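Local coordinates for protein FMN-dependent NADH:quinone oxidoreductase 1 (Bacillus anthracis, PDB 3U7I) that probably uses FMN and NADH to reduce electrophilic quinones, and to cleave the azo bond of aromatic azo compounds to the corresponding amines, at residues M4-I9 with T43-N48; N96-V101 with D140-L145; I153-D158 with R186-A191. One frame throughout, in Å; residues are numbered along the deposited sequence.

Contact 1 (M4-I9 with T43-N48)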
# COMPACT_ATOMS: atom_id res chain seq x y z
N MSE C 4 -15.78 -8.34 -21.40
CA MSE C 4 -17.16 -8.79 -21.57
C MSE C 4 -18.14 -7.78 -20.98
O MSE C 4 -17.73 -6.73 -20.50
CB MSE C 4 -17.31 -10.14 -20.89
CG MSE C 4 -16.09 -11.03 -21.07
SE MSE C 4 -16.32 -12.75 -20.22
CE MSE C 4 -18.27 -12.74 -20.11
N ASN C 5 -19.43 -8.09 -21.03
CA ASN C 5 -20.46 -7.29 -20.35
C ASN C 5 -20.53 -7.66 -18.88
O ASN C 5 -21.53 -8.22 -18.41
CB ASN C 5 -21.82 -7.51 -21.00
CG ASN C 5 -21.95 -6.78 -22.31
OD1 ASN C 5 -21.66 -5.59 -22.40
ND2 ASN C 5 -22.39 -7.49 -23.34
N LYS C 6 -19.47 -7.36 -18.14
CA LYS C 6 -19.29 -7.88 -16.80
C LYS C 6 -18.74 -6.80 -15.89
O LYS C 6 -17.79 -6.11 -16.27
CB LYS C 6 -18.31 -9.06 -16.83
CG LYS C 6 -18.11 -9.69 -15.45
CD LYS C 6 -16.90 -10.61 -15.39
CE LYS C 6 -17.06 -11.83 -16.29
NZ LYS C 6 -16.08 -12.89 -15.91
N THR C 7 -19.34 -6.65 -14.71
CA THR C 7 -18.85 -5.74 -13.69
C THR C 7 -18.16 -6.54 -12.60
O THR C 7 -18.65 -7.58 -12.19
CB THR C 7 -20.00 -4.94 -13.06
OG1 THR C 7 -20.72 -4.25 -14.09
CG2 THR C 7 -19.49 -3.91 -12.04
N LEU C 8 -17.02 -6.06 -12.12
CA LEU C 8 -16.32 -6.76 -11.07
C LEU C 8 -16.21 -5.90 -9.81
O LEU C 8 -15.69 -4.78 -9.85
CB LEU C 8 -14.93 -7.21 -11.55
CG LEU C 8 -13.97 -7.88 -10.54
CD1 LEU C 8 -14.52 -9.20 -10.01
CD2 LEU C 8 -12.58 -8.07 -11.16
N ILE C 9 -16.73 -6.42 -8.71
CA ILE C 9 -16.60 -5.77 -7.41
C ILE C 9 -15.30 -6.22 -6.76
O ILE C 9 -15.08 -7.42 -6.55
CB ILE C 9 -17.78 -6.12 -6.45
CG1 ILE C 9 -19.13 -6.13 -7.19
CG2 ILE C 9 -17.79 -5.17 -5.23
CD1 ILE C 9 -19.43 -4.85 -7.93
N THR C 43 -23.42 -9.12 -16.37
CA THR C 43 -23.25 -9.97 -15.21
C THR C 43 -22.32 -9.30 -14.20
O THR C 43 -21.62 -8.33 -14.51
CB THR C 43 -22.72 -11.38 -15.57
OG1 THR C 43 -21.55 -11.25 -16.39
CG2 THR C 43 -23.77 -12.18 -16.33
N ILE C 44 -22.31 -9.82 -12.98
CA ILE C 44 -21.50 -9.22 -11.92
C ILE C 44 -20.77 -10.28 -11.11
O ILE C 44 -21.36 -11.30 -10.73
CB ILE C 44 -22.37 -8.36 -10.98
CG1 ILE C 44 -23.11 -7.27 -11.77
CG2 ILE C 44 -21.52 -7.78 -9.85
CD1 ILE C 44 -24.06 -6.43 -10.92
N GLU C 45 -19.49 -10.04 -10.85
CA GLU C 45 -18.71 -10.90 -9.97
C GLU C 45 -18.10 -10.05 -8.87
O GLU C 45 -17.98 -8.83 -9.02
CB GLU C 45 -17.61 -11.62 -10.76
CG GLU C 45 -18.14 -12.48 -11.88
CD GLU C 45 -17.05 -13.17 -12.66
OE1 GLU C 45 -15.86 -13.05 -12.27
OE2 GLU C 45 -17.38 -13.84 -13.67
N GLN C 46 -17.74 -10.68 -7.76
CA GLN C 46 -17.12 -9.97 -6.64
C GLN C 46 -15.99 -10.79 -6.02
O GLN C 46 -16.14 -11.98 -5.75
CB GLN C 46 -18.16 -9.64 -5.56
CG GLN C 46 -17.56 -9.02 -4.30
CD GLN C 46 -18.61 -8.34 -3.44
OE1 GLN C 46 -19.67 -7.95 -3.94
NE2 GLN C 46 -18.32 -8.19 -2.15
N ILE C 47 -14.86 -10.13 -5.81
CA ILE C 47 -13.75 -10.75 -5.09
C ILE C 47 -13.59 -10.03 -3.76
O ILE C 47 -13.55 -8.80 -3.70
CB ILE C 47 -12.43 -10.74 -5.92
CG1 ILE C 47 -11.28 -11.42 -5.15
CG2 ILE C 47 -12.04 -9.32 -6.33
CD1 ILE C 47 -10.00 -11.52 -5.97
N ASN C 48 -13.54 -10.81 -2.68
CA ASN C 48 -13.39 -10.25 -1.35
C ASN C 48 -11.94 -10.40 -0.91
O ASN C 48 -11.49 -11.51 -0.62
CB ASN C 48 -14.32 -10.96 -0.37
CG ASN C 48 -15.79 -10.63 -0.60
OD1 ASN C 48 -16.14 -9.49 -0.93
ND2 ASN C 48 -16.65 -11.62 -0.43

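Contact 2 (N96-V101 with D140-L145)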
# COMPACT_ATOMS: atom_id res chain seq x y z
N ASN C 96 -15.31 -5.04 -17.83
CA ASN C 96 -15.10 -3.70 -18.38
C ASN C 96 -15.58 -2.59 -17.46
O ASN C 96 -15.46 -1.40 -17.78
CB ASN C 96 -15.67 -3.56 -19.80
CG ASN C 96 -17.16 -3.37 -19.80
OD1 ASN C 96 -17.88 -4.08 -19.10
ND2 ASN C 96 -17.64 -2.41 -20.58
N THR C 97 -16.11 -2.98 -16.30
CA THR C 97 -16.52 -2.04 -15.25
C THR C 97 -16.00 -2.56 -13.90
O THR C 97 -16.22 -3.73 -13.55
CB THR C 97 -18.07 -1.85 -15.21
OG1 THR C 97 -18.54 -1.38 -16.47
CG2 THR C 97 -18.48 -0.87 -14.10
N TYR C 98 -15.30 -1.70 -13.16
CA TYR C 98 -14.70 -2.10 -11.89
C TYR C 98 -15.26 -1.25 -10.77
O TYR C 98 -15.44 -0.04 -10.93
CB TYR C 98 -13.18 -1.93 -11.93
CG TYR C 98 -12.50 -2.69 -13.05
CD1 TYR C 98 -12.23 -4.06 -12.93
CD2 TYR C 98 -12.13 -2.05 -14.23
CE1 TYR C 98 -11.62 -4.77 -13.96
CE2 TYR C 98 -11.52 -2.74 -15.26
CZ TYR C 98 -11.26 -4.10 -15.12
OH TYR C 98 -10.64 -4.81 -16.15
N VAL C 99 -15.55 -1.87 -9.63
CA VAL C 99 -15.94 -1.11 -8.43
C VAL C 99 -15.05 -1.48 -7.25
O VAL C 99 -15.09 -2.62 -6.76
CB VAL C 99 -17.44 -1.30 -8.06
CG1 VAL C 99 -17.81 -0.43 -6.84
CG2 VAL C 99 -18.33 -0.94 -9.25
N ILE C 100 -14.24 -0.53 -6.79
CA ILE C 100 -13.38 -0.74 -5.62
C ILE C 100 -14.00 -0.14 -4.35
O ILE C 100 -14.35 1.04 -4.31
CB ILE C 100 -11.95 -0.16 -5.84
CG1 ILE C 100 -11.23 -0.94 -6.95
CG2 ILE C 100 -11.15 -0.18 -4.51
CD1 ILE C 100 -9.81 -0.47 -7.24
N VAL C 101 -14.14 -0.98 -3.33
CA VAL C 101 -14.67 -0.55 -2.03
C VAL C 101 -13.56 -0.63 -0.97
O VAL C 101 -12.97 -1.69 -0.75
CB VAL C 101 -15.89 -1.40 -1.60
CG1 VAL C 101 -16.61 -0.80 -0.38
CG2 VAL C 101 -16.86 -1.58 -2.79
N ASP C 140 -9.31 0.08 -23.77
CA ASP C 140 -10.51 -0.23 -24.54
C ASP C 140 -11.83 0.28 -23.93
O ASP C 140 -12.88 -0.33 -24.11
CB ASP C 140 -10.60 -1.75 -24.79
CG ASP C 140 -10.22 -2.58 -23.57
OD1 ASP C 140 -10.11 -3.81 -23.69
OD2 ASP C 140 -10.00 -2.00 -22.49
N GLY C 141 -11.77 1.40 -23.21
CA GLY C 141 -12.97 2.05 -22.69
C GLY C 141 -13.58 1.45 -21.43
O GLY C 141 -14.79 1.56 -21.20
N ARG C 142 -12.75 0.82 -20.60
CA ARG C 142 -13.23 0.27 -19.34
C ARG C 142 -13.48 1.40 -18.35
O ARG C 142 -13.00 2.52 -18.54
CB ARG C 142 -12.24 -0.75 -18.78
CG ARG C 142 -11.87 -1.82 -19.78
CD ARG C 142 -10.84 -2.81 -19.25
NE ARG C 142 -10.43 -3.71 -20.33
CZ ARG C 142 -10.34 -5.03 -20.25
NH1 ARG C 142 -9.96 -5.72 -21.32
NH2 ARG C 142 -10.63 -5.67 -19.12
N ARG C 143 -14.24 1.11 -17.30
CA ARG C 143 -14.62 2.13 -16.33
C ARG C 143 -14.32 1.69 -14.90
O ARG C 143 -14.42 0.51 -14.55
CB ARG C 143 -16.11 2.49 -16.45
CG ARG C 143 -16.56 2.90 -17.83
CD ARG C 143 -17.12 1.71 -18.63
NE ARG C 143 -18.20 1.02 -17.92
CZ ARG C 143 -19.49 1.36 -18.01
NH1 ARG C 143 -19.87 2.38 -18.77
NH2 ARG C 143 -20.40 0.67 -17.33
N MSE C 144 -13.97 2.66 -14.06
CA MSE C 144 -13.65 2.37 -12.67
C MSE C 144 -14.36 3.35 -11.74
O MSE C 144 -14.36 4.56 -11.97
CB MSE C 144 -12.14 2.40 -12.44
CG MSE C 144 -11.72 2.54 -10.96
SE MSE C 144 -11.90 0.93 -9.83
CE MSE C 144 -10.59 -0.22 -10.72
N LEU C 145 -14.96 2.80 -10.69
CA LEU C 145 -15.57 3.59 -9.62
C LEU C 145 -14.94 3.16 -8.31
O LEU C 145 -14.89 1.98 -7.99
CB LEU C 145 -17.08 3.38 -9.57
CG LEU C 145 -17.81 4.09 -8.42
CD1 LEU C 145 -17.87 5.60 -8.65
CD2 LEU C 145 -19.22 3.51 -8.26

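Contact 3 (I153-D158 with R186-A191)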
# COMPACT_ATOMS: atom_id res chain seq x y z
N ILE C 153 -11.42 14.71 5.94
CA ILE C 153 -11.94 15.29 4.71
C ILE C 153 -10.79 15.62 3.75
O ILE C 153 -9.78 16.20 4.17
CB ILE C 153 -12.81 16.53 5.00
CG1 ILE C 153 -14.16 16.10 5.57
CG2 ILE C 153 -13.01 17.38 3.76
CD1 ILE C 153 -14.98 17.23 6.14
N TYR C 154 -10.96 15.24 2.48
CA TYR C 154 -9.86 15.25 1.52
C TYR C 154 -10.05 16.21 0.34
O TYR C 154 -9.20 16.31 -0.54
CB TYR C 154 -9.59 13.82 1.02
CG TYR C 154 -9.00 12.98 2.12
CD1 TYR C 154 -7.62 12.87 2.27
CD2 TYR C 154 -9.81 12.33 3.04
CE1 TYR C 154 -7.07 12.13 3.31
CE2 TYR C 154 -9.27 11.59 4.08
CZ TYR C 154 -7.90 11.49 4.20
OH TYR C 154 -7.36 10.75 5.23
N THR C 155 -11.15 16.95 0.37
CA THR C 155 -11.50 17.81 -0.75
C THR C 155 -11.30 19.30 -0.45
O THR C 155 -11.87 20.16 -1.13
CB THR C 155 -12.95 17.54 -1.18
OG1 THR C 155 -13.78 17.43 -0.02
CG2 THR C 155 -13.02 16.24 -1.97
N ASN C 156 -10.48 19.61 0.56
CA ASN C 156 -10.19 21.00 0.93
C ASN C 156 -8.89 21.54 0.33
O ASN C 156 -8.46 22.66 0.67
CB ASN C 156 -10.15 21.16 2.45
CG ASN C 156 -11.44 20.74 3.14
OD1 ASN C 156 -12.53 20.99 2.63
ND2 ASN C 156 -11.31 20.11 4.30
N ASP C 157 -8.27 20.76 -0.56
CA ASP C 157 -6.99 21.12 -1.19
C ASP C 157 -5.98 21.61 -0.16
O ASP C 157 -5.40 22.69 -0.30
CB ASP C 157 -7.19 22.14 -2.31
CG ASP C 157 -8.03 21.60 -3.47
OD1 ASP C 157 -7.84 20.42 -3.85
OD2 ASP C 157 -8.89 22.34 -3.99
N ASP C 158 -5.78 20.79 0.87
CA ASP C 158 -4.82 21.07 1.93
C ASP C 158 -3.93 19.84 2.09
O ASP C 158 -3.78 19.06 1.15
CB ASP C 158 -5.54 21.39 3.25
CG ASP C 158 -6.53 20.30 3.65
OD1 ASP C 158 -6.58 19.26 2.96
OD2 ASP C 158 -7.24 20.49 4.66
N ARG C 186 -16.27 9.90 -2.29
CA ARG C 186 -15.68 10.02 -0.97
C ARG C 186 -16.74 10.17 0.12
O ARG C 186 -17.29 11.26 0.31
CB ARG C 186 -14.72 11.21 -0.92
CG ARG C 186 -13.51 11.09 -1.83
CD ARG C 186 -12.53 12.24 -1.60
NE ARG C 186 -11.36 12.13 -2.47
CZ ARG C 186 -11.36 12.45 -3.75
NH1 ARG C 186 -12.46 12.90 -4.34
NH2 ARG C 186 -10.25 12.32 -4.46
N ALA C 187 -17.02 9.08 0.82
CA ALA C 187 -17.87 9.14 2.00
C ALA C 187 -16.97 9.60 3.14
O ALA C 187 -16.64 8.83 4.05
CB ALA C 187 -18.47 7.79 2.30
N GLN C 188 -16.56 10.86 3.07
CA GLN C 188 -15.52 11.40 3.94
C GLN C 188 -16.08 12.14 5.15
O GLN C 188 -17.26 12.50 5.20
CB GLN C 188 -14.64 12.36 3.13
CG GLN C 188 -15.44 13.46 2.44
CD GLN C 188 -14.57 14.38 1.61
OE1 GLN C 188 -13.37 14.15 1.47
NE2 GLN C 188 -15.17 15.44 1.06
N GLY C 189 -15.21 12.36 6.13
CA GLY C 189 -15.58 13.09 7.34
C GLY C 189 -16.44 12.30 8.30
O GLY C 189 -17.26 12.88 9.00
N THR C 190 -16.26 10.98 8.36
CA THR C 190 -17.04 10.16 9.29
C THR C 190 -16.66 10.43 10.76
O THR C 190 -17.37 10.00 11.69
CB THR C 190 -16.94 8.64 8.97
OG1 THR C 190 -15.61 8.16 9.26
CG2 THR C 190 -17.29 8.36 7.51
N ALA C 191 -15.55 11.13 10.98
CA ALA C 191 -15.10 11.42 12.34
C ALA C 191 -15.56 12.80 12.80
O ALA C 191 -15.53 13.09 14.00
CB ALA C 191 -13.60 11.30 12.44

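Contact 1 (M4-I9 with T43-N48)
Lys6 and Glu45 are joined by a salt bridge, Lys6 NZ lying 2.8 Å from Glu45 OE2. The ammonium reaches that oxygen from above the carboxylate plane, 53° out of it. The Lys6 chain leaves CB opposite the backbone N and then bends at chi3 (-65°), which swings CE and NZ over to the neighbouring strand. Beyond this pair, Lys6 NZ also bonds Ser94 OG and Glu45 OE1 bonds Gln91 NE2, so helix 76-94 and its end hold both partners in place.

Past the bridge, Leu8 lays CD1 against the backbone of Glu45, 3.6 Å from Glu45 O, while Gln91 and Tyr116 pack on Leu8 from two helices. Thr7, Ile9, Ile44 and Gln46 point to the other face of the sheet, where Thr7 OG1 is held by Glu42 OE2 and Tyr34 OH. Ile9 CG2 rests 3.6 Å from Gln46 OE1, against the flat amide end, and Ile9 CG1 meets Ile44 CG2 at 3.9 Å. Gln46 NE2 is turned along its own strand to Asn48 OD1, in the plane of both amides. Phe27 of helix 22-37 lies on Ile9 and Gln46, and Leu31 on Ile44.

Strands 6-9 and 43-48 pair in parallel, from Thr43 N to Asn5 O, with the straightest bond at Ile9 N to Glu45 O (2.7 Å). With helix 22-37 between them, the strands form a beta-alpha-beta unit of the flavodoxin-like fold. One face carries an ion pair in a polar network, which probably favours both charged forms; the other is mixed, Ile9 and Ile44 packing beside polar Thr7 and Gln46.

Contact 2 (N96-V101 with D140-L145)
Arg142 reaches the phenol of Tyr98 with NH2, 3.1 Å from Tyr98 OH, the guanidinium nearly parallel to the ring (10°) and Arg142 CD at the ring's edge. The same guanidinium takes Asp140 side-on, NE to OD2 and NH1 to OD1. Its NH2 also bonds Lys93 O, and Tyr98 OH is shared with Phe92 O.

Arg143 opens the parallel pairing, its N bonding Asn96 O and its O taking Tyr98 N. Its side chain folds back at chi2 and chi3 (94° and 55°), bringing NE and NH2 side-on to a single atom, Thr97 OG1, at 2.8 and 2.9 Å. The hydroxyl lies in the guanidinium plane.

Met144, a selenomethionine, turns to the opposite face of the sheet and packs on Ile100, with Phe174 of helix 165-177 covering both. Leu145 continues the pairing, its N bonding Tyr98 O and its O taking Ile100 N at 2.9 Å. Its side chain joins Val99 under Phe30 of helix 22-37.

The contact thus passes from the arginines where 140-145 enters its strand to an apolar interior. Asp140's two oxygens fix the rotation of Arg142 and probably offset its charge, while Arg143 is held by Thr97 OG1, with Leu213 O as a second acceptor of NH2.

Contact 3 (I153-D158 with R186-A191)
Gln188 holds the loop 153-158 through both ends of its amide. Gln188 OE1 accepts a hydrogen bond from Tyr154 N at 2.8 Å, nearly straight (169°), but the donor stands well above the carbonyl plane, 42° out of it. On the other side of the amide Gln188 NE2 donates to Thr155 OG1 at 2.7 Å, and here the hydroxyl lies close to the amide plane. With both amide atoms engaged, rotation about the last torsion is fixed. CG is tucked between the backbone N and the carbonyl carbon (chi1 55°), and the chain then runs out straight to bring the amide to the loop.

Ile153 crosses Gln188 at about a right angle, with Ile153 CG2 4.0 Å from Gln188 NE2, while its other branch, CG1, lies close on the Gly189 backbone, 3.8 Å from Gly189 CA. Arg186 runs extended from CG to NE alongside the loop, with Arg186 CD against Thr155 CG2 at 4.0 Å and Tyr154 CB at 4.2 Å. The charge at its end is directed to Glu164, with which NE forms a salt bridge. The Tyr154 ring presents an edge to Gln188 OE1 and packs on Leu104 and Phe107.

Here the loop after strand 143-149 is tied to the end of strand 181-187, at the C-terminal ends of the strands, where flavodoxin-like folds bind FMN. The side chain of Gln188 is about 9 Å from that of Val22, a predicted FMN-binding residue, so the loop pair probably borders the cofactor site.

All three contacts reach the same five-stranded parallel sheet, with order 43-48, 6-11, 97-103, 143-149, 181-187; contact 3 does so only through the end of strand 181-187. Contact 2 is the buried one, at the middle of the sheet. Contact 1 pairs the outermost strand 43-48 with its neighbour and is only partly buried. The two adjoin through strands 6-11 and 97-103, where Leu8 N lies 2.8 Å from Thr97 O, probably a hydrogen bond. Contact 3, also partly buried, touches neither and lies about 20 Å from the chain's centre. Regular backbone pairing dominates contacts 1 and 2, whereas one glutamine amide supplies both hydrogen bonds between the two segments of contact 3.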